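Local coordinates for actinorhodin polyketide putative beta-ketoacyl synthase 2 (Streptomyces coelicolor A3, PDB 1TQY), which is the chain length factor of the actinorhodin polyketide synthase, a ketosynthase relative that probably works with a ketosynthase partner in building the polyketide chain, at residues Asp105-Ala111 with Thr187-Gly193; Thr110-Gly116 with Trp143-Thr149; Gly171-Ala175 with Asn403-Val407; Ala263-Thr268 with Leu287-Ala292. All coordinates share one frame; numbering follows the deposited sequence.

Contact 1 of 4, residues Asp105-Ala111 with Thr187-Gly193; sequences DMGVVTA and TPLVVSG
Gly107 and Leu189 meet in a parallel strand pair, Gly107 N donating to Leu189 O at 2.9 Å. Gly107 O accepts from Val191 N, and Val109 N reaches Val191 O at 2.8 Å. The two short strands diverge by only 16°. At the far end Val109 O takes two donors, Ser192 OG at 2.8 Å and the longer bond from Gly193 N at 3.3 Å. With OG anti to the backbone N (chi1 -168°), the Ser192 hydroxyl reaches Val109 O from a direction somewhat out of that carbonyl's plane; it also has a weak bond to Ala175 O. At the near end the ring of Pro188 lies against the Asp105 side chain, with Pro188 CD 3.6 Å from Asp105 OD1, while Thr187 CG2 rests 3.4 Å from Asp105 O. Such parallel strands belong to the thiolase fold, in which helices lie against both faces of the sheet. On one face Val109 CG2 meets Val190 CG1 at 3.9 Å, and both residues, like Ser192, pack on the buried helix 171-185. On the other, Val108 and Val191 sit against Met158, and Val108 also touches Thr149 and Ile152 of helix 147-156.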
loop_
_atom_site.group_PDB
_atom_site.type_symbol
_atom_site.label_atom_id
_atom_site.label_comp_id
_atom_site.label_asym_id
_atom_site.label_seq_id
_atom_site.Cartn_x
_atom_site.Cartn_y
_atom_site.Cartn_z
ATOM N N ASP B 105 8.110 18.988 -6.321
ATOM C CA ASP B 105 9.081 18.760 -5.262
ATOM C C ASP B 105 8.448 18.335 -3.932
ATOM O O ASP B 105 9.125 18.281 -2.904
ATOM C CB ASP B 105 9.949 20.006 -5.027
ATOM C CG ASP B 105 10.978 20.231 -6.131
ATOM O OD1 ASP B 105 11.391 19.246 -6.791
ATOM O OD2 ASP B 105 11.389 21.393 -6.322
ATOM N N MET B 106 7.154 18.034 -3.950
ATOM C CA MET B 106 6.456 17.610 -2.744
ATOM C C MET B 106 5.769 16.269 -2.944
ATOM O O MET B 106 4.894 16.122 -3.802
ATOM C CB MET B 106 5.439 18.664 -2.326
ATOM C CG MET B 106 6.078 19.993 -1.977
ATOM S SD MET B 106 4.844 21.205 -1.487
ATOM C CE MET B 106 4.168 21.690 -3.101
ATOM N N GLY B 107 6.171 15.289 -2.140
ATOM C CA GLY B 107 5.584 13.963 -2.241
ATOM C C GLY B 107 4.780 13.574 -1.014
ATOM O O GLY B 107 4.831 14.249 0.013
ATOM N N VAL B 108 4.032 12.484 -1.122
ATOM C CA VAL B 108 3.225 12.014 -0.007
ATOM C C VAL B 108 3.271 10.492 0.097
ATOM O O VAL B 108 2.875 9.779 -0.830
ATOM C CB VAL B 108 1.746 12.479 -0.140
ATOM C CG1 VAL B 108 0.914 11.932 1.018
ATOM C CG2 VAL B 108 1.674 14.008 -0.126
ATOM N N VAL B 109 3.777 9.997 1.225
ATOM C CA VAL B 109 3.878 8.560 1.463
ATOM C C VAL B 109 3.233 8.199 2.798
ATOM O O VAL B 109 3.726 8.584 3.856
ATOM C CB VAL B 109 5.343 8.096 1.500
ATOM C CG1 VAL B 109 5.383 6.573 1.607
ATOM C CG2 VAL B 109 6.069 8.568 0.255
ATOM N N THR B 110 2.128 7.461 2.737
ATOM C CA THR B 110 1.421 7.053 3.945
ATOM C C THR B 110 1.231 5.563 4.028
ATOM O O THR B 110 1.367 4.858 3.033
ATOM C CB THR B 110 -0.007 7.631 4.006
ATOM O OG1 THR B 110 -0.755 7.138 2.883
ATOM C CG2 THR B 110 0.017 9.155 4.010
ATOM N N ALA B 111 0.921 5.083 5.225
ATOM C CA ALA B 111 0.623 3.668 5.398
ATOM C C ALA B 111 -0.852 3.654 5.819
ATOM O O ALA B 111 -1.325 4.598 6.449
ATOM C CB ALA B 111 1.500 3.059 6.487
ATOM N N THR B 187 13.409 14.172 -4.372
ATOM C CA THR B 187 12.242 14.971 -3.987
ATOM C C THR B 187 12.570 15.606 -2.634
ATOM O O THR B 187 12.662 14.913 -1.637
ATOM C CB THR B 187 10.973 14.122 -3.832
ATOM O OG1 THR B 187 10.710 13.409 -5.049
ATOM C CG2 THR B 187 9.783 15.023 -3.509
ATOM N N PRO B 188 12.729 16.940 -2.583
ATOM C CA PRO B 188 13.062 17.699 -1.368
ATOM C C PRO B 188 12.180 17.554 -0.146
ATOM O O PRO B 188 12.678 17.517 0.978
ATOM C CB PRO B 188 13.071 19.150 -1.847
ATOM C CG PRO B 188 13.393 19.040 -3.282
ATOM C CD PRO B 188 12.550 17.860 -3.716
ATOM N N LEU B 189 10.872 17.509 -0.351
ATOM C CA LEU B 189 9.968 17.403 0.776
ATOM C C LEU B 189 8.998 16.261 0.564
ATOM O O LEU B 189 8.517 16.032 -0.550
ATOM C CB LEU B 189 9.219 18.729 0.971
ATOM C CG LEU B 189 8.282 18.889 2.172
ATOM C CD1 LEU B 189 8.049 20.353 2.460
ATOM C CD2 LEU B 189 6.957 18.178 1.899
ATOM N N VAL B 190 8.720 15.545 1.647
ATOM C CA VAL B 190 7.805 14.423 1.605
ATOM C C VAL B 190 6.995 14.376 2.893
ATOM O O VAL B 190 7.546 14.418 4.000
ATOM C CB VAL B 190 8.562 13.086 1.421
ATOM C CG1 VAL B 190 7.592 11.919 1.582
ATOM C CG2 VAL B 190 9.208 13.037 0.036
ATOM N N VAL B 191 5.676 14.320 2.743
ATOM C CA VAL B 191 4.776 14.245 3.887
ATOM C C VAL B 191 4.547 12.757 4.105
ATOM O O VAL B 191 4.175 12.030 3.182
ATOM C CB VAL B 191 3.443 14.961 3.591
ATOM C CG1 VAL B 191 2.449 14.695 4.712
ATOM C CG2 VAL B 191 3.691 16.447 3.455
ATOM N N SER B 192 4.760 12.299 5.327
ATOM C CA SER B 192 4.663 10.871 5.578
ATOM C C SER B 192 4.078 10.551 6.932
ATOM O O SER B 192 4.195 11.326 7.882
ATOM C CB SER B 192 6.072 10.260 5.475
ATOM O OG SER B 192 6.031 8.845 5.444
ATOM N N GLY B 193 3.457 9.388 7.020
ATOM C CA GLY B 193 2.873 8.986 8.274
ATOM C C GLY B 193 1.748 8.017 8.035
ATOM O O GLY B 193 1.687 7.329 7.015
#

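Contact 2 of 4, residues Thr110-Gly116 with Trp143-Thr149; sequences TANACGG and WFYAVNT
Asn112 and Asn148 set their amide planes 14° apart, their side chains nearly at right angles. The two ND2 atoms come within 3.0 Å; both are donors, so this approach is no bond and its detail is doubtful. Asn112 CG is anti to the backbone N (chi1 -154°), carrying the amide toward Asn148 and Tyr145 O; ND2 bonds the latter weakly. Asn112 OD1 accepts from Gly115 N at 2.8 Å, an Asx motif, and Asn148 OD1 is bonded by Thr80. Thr110 and Thr149 slide past each other in opposite senses, OG1 to OG1 at 2.5 Å, too short to settle its proton; Thr149 OG1 is bonded to Ser163 O. A water joins Thr110 OG1 to Tyr145 O. The Tyr145 ring lies obliquely with CE1 3.7 Å from Ala113 O, and a second water joins its OH to Cys114 O. Gly116 N uses a lone pair of Trp143 O at 3.0 Å; Gly116, at the indole edge, is the N-cap of helix 117-129. The contact thus joins the loop after strand 106-111 to the start of helix 147-156, packed against strand 163-166 and helix 78-93, and apolar side chains of the other protein chain touch Trp143 and Tyr145.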
loop_
_atom_site.group_PDB
_atom_site.type_symbol
_atom_site.label_atom_id
_atom_site.label_comp_id
_atom_site.label_asym_id
_atom_site.label_seq_id
_atom_site.Cartn_x
_atom_site.Cartn_y
_atom_site.Cartn_z
ATOM N N THR B 110 2.128 7.461 2.737
ATOM C CA THR B 110 1.421 7.053 3.945
ATOM C C THR B 110 1.231 5.563 4.028
ATOM O O THR B 110 1.367 4.858 3.033
ATOM C CB THR B 110 -0.007 7.631 4.006
ATOM O OG1 THR B 110 -0.755 7.138 2.883
ATOM C CG2 THR B 110 0.017 9.155 4.010
ATOM N N ALA B 111 0.921 5.083 5.225
ATOM C CA ALA B 111 0.623 3.668 5.398
ATOM C C ALA B 111 -0.852 3.654 5.819
ATOM O O ALA B 111 -1.325 4.598 6.449
ATOM C CB ALA B 111 1.500 3.059 6.487
ATOM N N ASN B 112 -1.583 2.610 5.455
ATOM C CA ASN B 112 -2.993 2.511 5.826
ATOM C C ASN B 112 -3.294 1.039 6.085
ATOM O O ASN B 112 -3.009 0.187 5.249
ATOM C CB ASN B 112 -3.883 3.030 4.691
ATOM C CG ASN B 112 -5.218 3.532 5.189
ATOM O OD1 ASN B 112 -5.823 2.934 6.086
ATOM N ND2 ASN B 112 -5.695 4.632 4.603
ATOM N N ALA B 113 -3.864 0.725 7.236
ATOM C CA ALA B 113 -4.145 -0.671 7.548
ATOM C C ALA B 113 -5.590 -1.122 7.317
ATOM O O ALA B 113 -5.831 -2.182 6.735
ATOM C CB ALA B 113 -3.741 -0.950 8.989
ATOM N N CYS B 114 -6.544 -0.313 7.774
ATOM C CA CYS B 114 -7.969 -0.628 7.672
ATOM C C CYS B 114 -8.685 0.152 6.591
ATOM O O CYS B 114 -9.756 -0.248 6.150
ATOM C CB CYS B 114 -8.667 -0.320 8.994
ATOM S SG CYS B 114 -7.823 -0.979 10.434
ATOM N N GLY B 115 -8.100 1.274 6.182
ATOM C CA GLY B 115 -8.738 2.107 5.180
ATOM C C GLY B 115 -9.947 2.764 5.827
ATOM O O GLY B 115 -10.077 2.751 7.055
ATOM N N GLY B 116 -10.838 3.324 5.015
ATOM C CA GLY B 116 -12.020 3.968 5.558
ATOM C C GLY B 116 -13.081 2.943 5.883
ATOM O O GLY B 116 -14.117 2.906 5.236
ATOM N N TRP B 143 -12.914 4.623 0.891
ATOM C CA TRP B 143 -12.458 3.420 1.580
ATOM C C TRP B 143 -11.063 2.896 1.219
ATOM O O TRP B 143 -10.289 2.570 2.113
ATOM C CB TRP B 143 -13.462 2.292 1.341
ATOM C CG TRP B 143 -12.945 0.931 1.741
ATOM C CD1 TRP B 143 -12.617 0.518 3.002
ATOM C CD2 TRP B 143 -12.647 -0.169 0.868
ATOM N NE1 TRP B 143 -12.131 -0.767 2.967
ATOM C CE2 TRP B 143 -12.138 -1.212 1.671
ATOM C CE3 TRP B 143 -12.757 -0.372 -0.514
ATOM C CZ2 TRP B 143 -11.737 -2.443 1.141
ATOM C CZ3 TRP B 143 -12.360 -1.597 -1.044
ATOM C CH2 TRP B 143 -11.855 -2.618 -0.214
ATOM N N PHE B 144 -10.760 2.805 -0.079
ATOM C CA PHE B 144 -9.490 2.244 -0.534
ATOM C C PHE B 144 -8.270 2.726 0.256
ATOM O O PHE B 144 -8.252 3.841 0.799
ATOM C CB PHE B 144 -9.329 2.381 -2.082
ATOM C CG PHE B 144 -8.819 3.724 -2.577
ATOM C CD1 PHE B 144 -9.252 4.923 -2.016
ATOM C CD2 PHE B 144 -7.938 3.774 -3.666
ATOM C CE1 PHE B 144 -8.814 6.167 -2.535
ATOM C CE2 PHE B 144 -7.494 5.000 -4.195
ATOM C CZ PHE B 144 -7.932 6.201 -3.630
ATOM N N TYR B 145 -7.270 1.855 0.355
ATOM C CA TYR B 145 -6.078 2.131 1.149
ATOM C C TYR B 145 -5.278 3.368 0.781
ATOM O O TYR B 145 -4.660 3.978 1.641
ATOM C CB TYR B 145 -5.210 0.874 1.168
ATOM C CG TYR B 145 -6.031 -0.307 1.649
ATOM C CD1 TYR B 145 -6.369 -0.448 3.000
ATOM C CD2 TYR B 145 -6.621 -1.181 0.734
ATOM C CE1 TYR B 145 -7.287 -1.417 3.420
ATOM C CE2 TYR B 145 -7.542 -2.151 1.144
ATOM C CZ TYR B 145 -7.873 -2.254 2.491
ATOM O OH TYR B 145 -8.835 -3.156 2.880
ATOM N N ALA B 146 -5.310 3.758 -0.489
ATOM C CA ALA B 146 -4.580 4.941 -0.923
ATOM C C ALA B 146 -5.251 6.259 -0.528
ATOM O O ALA B 146 -4.625 7.310 -0.617
ATOM C CB ALA B 146 -4.404 4.909 -2.433
ATOM N N VAL B 147 -6.499 6.203 -0.071
ATOM C CA VAL B 147 -7.249 7.420 0.244
ATOM C C VAL B 147 -6.507 8.568 0.921
ATOM O O VAL B 147 -6.530 9.692 0.417
ATOM C CB VAL B 147 -8.570 7.110 1.048
ATOM C CG1 VAL B 147 -8.257 6.522 2.434
ATOM C CG2 VAL B 147 -9.393 8.386 1.180
ATOM N N ASN B 148 -5.820 8.308 2.027
ATOM C CA ASN B 148 -5.128 9.394 2.708
ATOM C C ASN B 148 -3.964 10.024 1.952
ATOM O O ASN B 148 -3.627 11.190 2.175
ATOM C CB ASN B 148 -4.698 8.945 4.094
ATOM C CG ASN B 148 -5.864 8.438 4.893
ATOM O OD1 ASN B 148 -6.970 8.981 4.787
ATOM N ND2 ASN B 148 -5.647 7.395 5.683
ATOM N N THR B 149 -3.346 9.275 1.051
ATOM C CA THR B 149 -2.254 9.860 0.285
ATOM C C THR B 149 -2.867 10.802 -0.756
ATOM O O THR B 149 -2.459 11.959 -0.881
ATOM C CB THR B 149 -1.399 8.776 -0.406
ATOM O OG1 THR B 149 -0.613 8.094 0.580
ATOM C CG2 THR B 149 -0.467 9.398 -1.426
HETATM O O HOH W 1 -3.490 6.314 2.475
HETATM O O HOH W 2 -10.118 -2.545 5.045
#

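Contact 3 of 4, residues Gly171-Ala175 with Asn403-Val407; sequences GGLDA and NSAAV
Leu173 and Ser404 make the tight part of this contact, where the axes of the segments 171-175 and 403-407 lie at 48°. Leu173 CB comes to 3.0 Å from Ser404 OG, close for a carbon and a hydroxyl, and Leu173 CD2 lies 3.4 Å from Ser404 O. The leucine takes an unusual first torsion, chi1 -122°, away from any staggered position. Its CG reaches Ala406 CB at 4.2 Å, and Val394 and Ala396 of strand 391-398 pack against the same side chain, so the apolar end is enclosed by two neighbouring strands.

The other side of the contact is wetter, for Asp174 is only partly buried. A water donates to Asp174 OD1 at 2.6 Å and also sits 2.9 Å from Asn403 O, bridging the carboxylate to the strand backbone, although it has more acceptors near it than protons to give. What holds this side is the bond from Ser404 OG to Asp174 OD2 at 3.0 Å, the hydroxyl coming from above the carboxylate plane rather than within it. Asn403 CB points away from the helix, and its ND2 is bonded to Asp270 OD1 and Thr268 OG1.

In the thiolase fold this buried helix lies between the two central sheets, and here it is joined to a strand of the C-terminal half. Asp174 OD2 is also bonded by Ser267 OG of strand 260-269, the neighbour of 402-410 in the sheet. The two serine hydroxyls probably stabilise the negative charge and fix the carboxylate's rotation, tying the helix to two adjacent strands; the water's share is uncertain.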
loop_
_atom_site.group_PDB
_atom_site.type_symbol
_atom_site.label_atom_id
_atom_site.label_comp_id
_atom_site.label_asym_id
_atom_site.label_seq_id
_atom_site.Cartn_x
_atom_site.Cartn_y
_atom_site.Cartn_z
ATOM N N GLY B 171 3.539 -0.996 8.821
ATOM C CA GLY B 171 3.420 -0.078 7.703
ATOM C C GLY B 171 3.845 1.358 7.934
ATOM O O GLY B 171 4.528 1.937 7.090
ATOM N N GLY B 172 3.429 1.926 9.060
ATOM C CA GLY B 172 3.766 3.294 9.395
ATOM C C GLY B 172 5.250 3.585 9.354
ATOM O O GLY B 172 5.660 4.632 8.848
ATOM N N LEU B 173 6.060 2.672 9.883
ATOM C CA LEU B 173 7.510 2.856 9.880
ATOM C C LEU B 173 8.014 2.665 8.460
ATOM O O LEU B 173 8.854 3.421 7.992
ATOM C CB LEU B 173 8.179 1.849 10.830
ATOM C CG LEU B 173 9.024 2.449 11.957
ATOM C CD1 LEU B 173 8.186 3.453 12.713
ATOM C CD2 LEU B 173 9.538 1.350 12.903
ATOM N N ASP B 174 7.481 1.656 7.774
ATOM C CA ASP B 174 7.865 1.391 6.397
ATOM C C ASP B 174 7.589 2.607 5.515
ATOM O O ASP B 174 8.374 2.910 4.619
ATOM C CB ASP B 174 7.111 0.174 5.861
ATOM C CG ASP B 174 7.620 -1.138 6.445
ATOM O OD1 ASP B 174 6.932 -2.174 6.277
ATOM O OD2 ASP B 174 8.709 -1.143 7.062
ATOM N N ALA B 175 6.475 3.295 5.773
ATOM C CA ALA B 175 6.103 4.476 4.993
ATOM C C ALA B 175 7.187 5.543 5.145
ATOM O O ALA B 175 7.624 6.148 4.165
ATOM C CB ALA B 175 4.745 5.019 5.469
ATOM N N ASN B 403 8.481 -6.862 10.100
ATOM C CA ASN B 403 9.401 -6.203 11.019
ATOM C C ASN B 403 9.876 -4.891 10.443
ATOM O O ASN B 403 10.143 -4.795 9.247
ATOM C CB ASN B 403 10.627 -7.076 11.275
ATOM C CG ASN B 403 10.275 -8.370 11.928
ATOM O OD1 ASN B 403 9.704 -8.388 13.009
ATOM N ND2 ASN B 403 10.597 -9.469 11.268
ATOM N N SER B 404 10.002 -3.887 11.299
ATOM C CA SER B 404 10.451 -2.593 10.842
ATOM C C SER B 404 11.220 -1.878 11.940
ATOM O O SER B 404 10.786 -1.821 13.095
ATOM C CB SER B 404 9.241 -1.766 10.405
ATOM O OG SER B 404 9.646 -0.563 9.803
ATOM N N ALA B 405 12.375 -1.340 11.572
ATOM C CA ALA B 405 13.218 -0.634 12.517
ATOM C C ALA B 405 13.666 0.700 11.934
ATOM O O ALA B 405 13.889 0.818 10.728
ATOM C CB ALA B 405 14.422 -1.485 12.873
ATOM N N ALA B 406 13.803 1.699 12.796
ATOM C CA ALA B 406 14.203 3.025 12.362
ATOM C C ALA B 406 15.097 3.668 13.403
ATOM O O ALA B 406 14.786 3.663 14.595
ATOM C CB ALA B 406 12.975 3.885 12.137
ATOM N N VAL B 407 16.216 4.221 12.959
ATOM C CA VAL B 407 17.127 4.873 13.889
ATOM C C VAL B 407 17.078 6.382 13.678
ATOM O O VAL B 407 17.175 6.864 12.554
ATOM C CB VAL B 407 18.566 4.312 13.737
ATOM C CG1 VAL B 407 18.833 3.978 12.297
ATOM C CG2 VAL B 407 19.583 5.319 14.267
HETATM O O HOH W 3 7.953 -4.330 7.386
#

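Contact 4 of 4, residues Ala263-Thr268 with Leu287-Ala292; sequences AGCAST and LALNDA
Asp291 carries the polar link between helix 281-292 and strand 260-269, meeting Cys265. Its carboxylate lies opposite the backbone N (chi1 -176°), which carries it out from the helix to the strand, and OD2 accepts from Cys265 N at 3.0 Å with an N-H...O angle of 159°, through the lone pair facing away from OD1. The same oxygen comes to 3.3 Å from Gly264 CA. Gly264 CA sits 4.3 Å from Ala292 CA, an approach that depends on the missing side chain, since a CB would run into Ala288 O. Ala263 and Gly264 both face Val407 and form a classic beta bulge, beside which Ala263 CB packs on Ala292 CB at 3.6 Å.

Mostly small alanine methyls make the rest, with Leu287 and Thr268 at one end. Ala266 CB packs against both Leu287 CB at 3.5 Å and Ala288 CB at 3.9 Å, and Ala288 also touches Ala405 on the neighbouring strand. Leu287, the exposed member, has both torsions away from staggered positions (chi1 -111°); its CD2 lies 4.0 Å from Thr268 CG2, the two side chains set obliquely. The Thr268 hydroxyl turns elsewhere, to Gly280 O and the Asn403 amide.

The helix thus covers one face of the sheet in the C-terminal half of this thiolase-type fold. Asp291 OD2 also forms a salt bridge with Arg180 of helix 171-185; the arginine and the amide N-H would probably favour the ionised aspartate.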
loop_
_atom_site.group_PDB
_atom_site.type_symbol
_atom_site.label_atom_id
_atom_site.label_comp_id
_atom_site.label_asym_id
_atom_site.label_seq_id
_atom_site.Cartn_x
_atom_site.Cartn_y
_atom_site.Cartn_z
ATOM N N ALA B 263 18.128 8.610 10.519
ATOM C CA ALA B 263 19.416 8.033 10.140
ATOM C C ALA B 263 19.395 6.753 9.320
ATOM O O ALA B 263 20.117 6.637 8.330
ATOM C CB ALA B 263 20.264 7.831 11.393
ATOM N N GLY B 264 18.591 5.782 9.742
ATOM C CA GLY B 264 18.522 4.526 9.015
ATOM C C GLY B 264 17.161 3.868 9.131
ATOM O O GLY B 264 16.386 4.177 10.044
ATOM N N CYS B 265 16.876 2.958 8.201
ATOM C CA CYS B 265 15.603 2.228 8.154
ATOM C C CYS B 265 15.827 0.818 7.628
ATOM O O CYS B 265 16.770 0.574 6.882
ATOM C CB CYS B 265 14.622 2.914 7.201
ATOM S SG CYS B 265 14.456 4.696 7.428
ATOM N N ALA B 266 14.941 -0.100 7.995
ATOM C CA ALA B 266 15.040 -1.476 7.526
ATOM C C ALA B 266 13.760 -2.271 7.765
ATOM O O ALA B 266 13.085 -2.089 8.784
ATOM C CB ALA B 266 16.214 -2.174 8.197
ATOM N N SER B 267 13.446 -3.157 6.821
ATOM C CA SER B 267 12.261 -4.006 6.894
ATOM C C SER B 267 12.651 -5.447 6.596
ATOM O O SER B 267 13.377 -5.709 5.638
ATOM C CB SER B 267 11.211 -3.585 5.858
ATOM O OG SER B 267 10.741 -2.273 6.091
ATOM N N THR B 268 12.187 -6.380 7.422
ATOM C CA THR B 268 12.457 -7.801 7.191
ATOM C C THR B 268 11.126 -8.511 7.358
ATOM O O THR B 268 10.137 -7.891 7.748
ATOM C CB THR B 268 13.465 -8.415 8.205
ATOM O OG1 THR B 268 12.917 -8.356 9.526
ATOM C CG2 THR B 268 14.809 -7.683 8.169
ATOM N N LEU B 287 20.165 -4.188 10.565
ATOM C CA LEU B 287 20.167 -3.631 9.217
ATOM C C LEU B 287 19.985 -2.121 9.335
ATOM O O LEU B 287 20.697 -1.345 8.702
ATOM C CB LEU B 287 19.037 -4.237 8.383
ATOM C CG LEU B 287 19.411 -5.182 7.238
ATOM C CD1 LEU B 287 20.695 -5.923 7.538
ATOM C CD2 LEU B 287 18.254 -6.138 6.976
ATOM N N ALA B 288 19.036 -1.711 10.166
ATOM C CA ALA B 288 18.773 -0.295 10.367
ATOM C C ALA B 288 19.993 0.415 10.955
ATOM O O ALA B 288 20.306 1.539 10.564
ATOM C CB ALA B 288 17.548 -0.102 11.279
ATOM N N LEU B 289 20.680 -0.224 11.898
ATOM C CA LEU B 289 21.863 0.389 12.509
ATOM C C LEU B 289 22.990 0.576 11.501
ATOM O O LEU B 289 23.709 1.573 11.557
ATOM C CB LEU B 289 22.358 -0.460 13.680
ATOM C CG LEU B 289 21.512 -0.420 14.951
ATOM C CD1 LEU B 289 22.124 -1.353 15.988
ATOM C CD2 LEU B 289 21.449 1.006 15.490
ATOM N N ASN B 290 23.141 -0.382 10.588
ATOM C CA ASN B 290 24.182 -0.311 9.556
ATOM C C ASN B 290 23.918 0.813 8.572
ATOM O O ASN B 290 24.832 1.521 8.145
ATOM C CB ASN B 290 24.251 -1.610 8.755
ATOM C CG ASN B 290 24.985 -2.703 9.478
ATOM O OD1 ASN B 290 26.104 -2.502 9.960
ATOM N ND2 ASN B 290 24.370 -3.881 9.551
ATOM N N ASP B 291 22.656 0.934 8.188
ATOM C CA ASP B 291 22.225 1.954 7.255
ATOM C C ASP B 291 22.578 3.310 7.863
ATOM O O ASP B 291 23.026 4.216 7.167
ATOM C CB ASP B 291 20.715 1.807 7.033
ATOM C CG ASP B 291 20.171 2.764 5.996
ATOM O OD1 ASP B 291 20.934 3.177 5.099
ATOM O OD2 ASP B 291 18.965 3.085 6.074
ATOM N N ALA B 292 22.414 3.416 9.175
ATOM C CA ALA B 292 22.690 4.647 9.903
ATOM C C ALA B 292 24.172 4.829 10.205
ATOM O O ALA B 292 24.592 5.911 10.605
ATOM C CB ALA B 292 21.900 4.659 11.196
#

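Overall arrangement
Contacts 1 and 2 share Thr110 and Ala111 at the end of strand 106-111, and the pairs touch through Val108 O and Thr149 CG2 at 3.4 Å. Contact 3 meets both at Ala111, whose CB is 3.2 Å from Gly171 C. Contacts 3 and 4 lie closest, with centres about 9 Å apart: strands 402-410 and 260-269 are neighbours, and Asp174 OD2 probably bonds Ser267 OG at 2.5 Å. Helix 171-185 belongs to contact 3 and also packs on the strands of contact 1, and so connects the two halves. Contacts 2 and 4 are farthest apart, centres about 25 Å. The sodium ion is bound at Pro21 and Gln58, outside all four contacts.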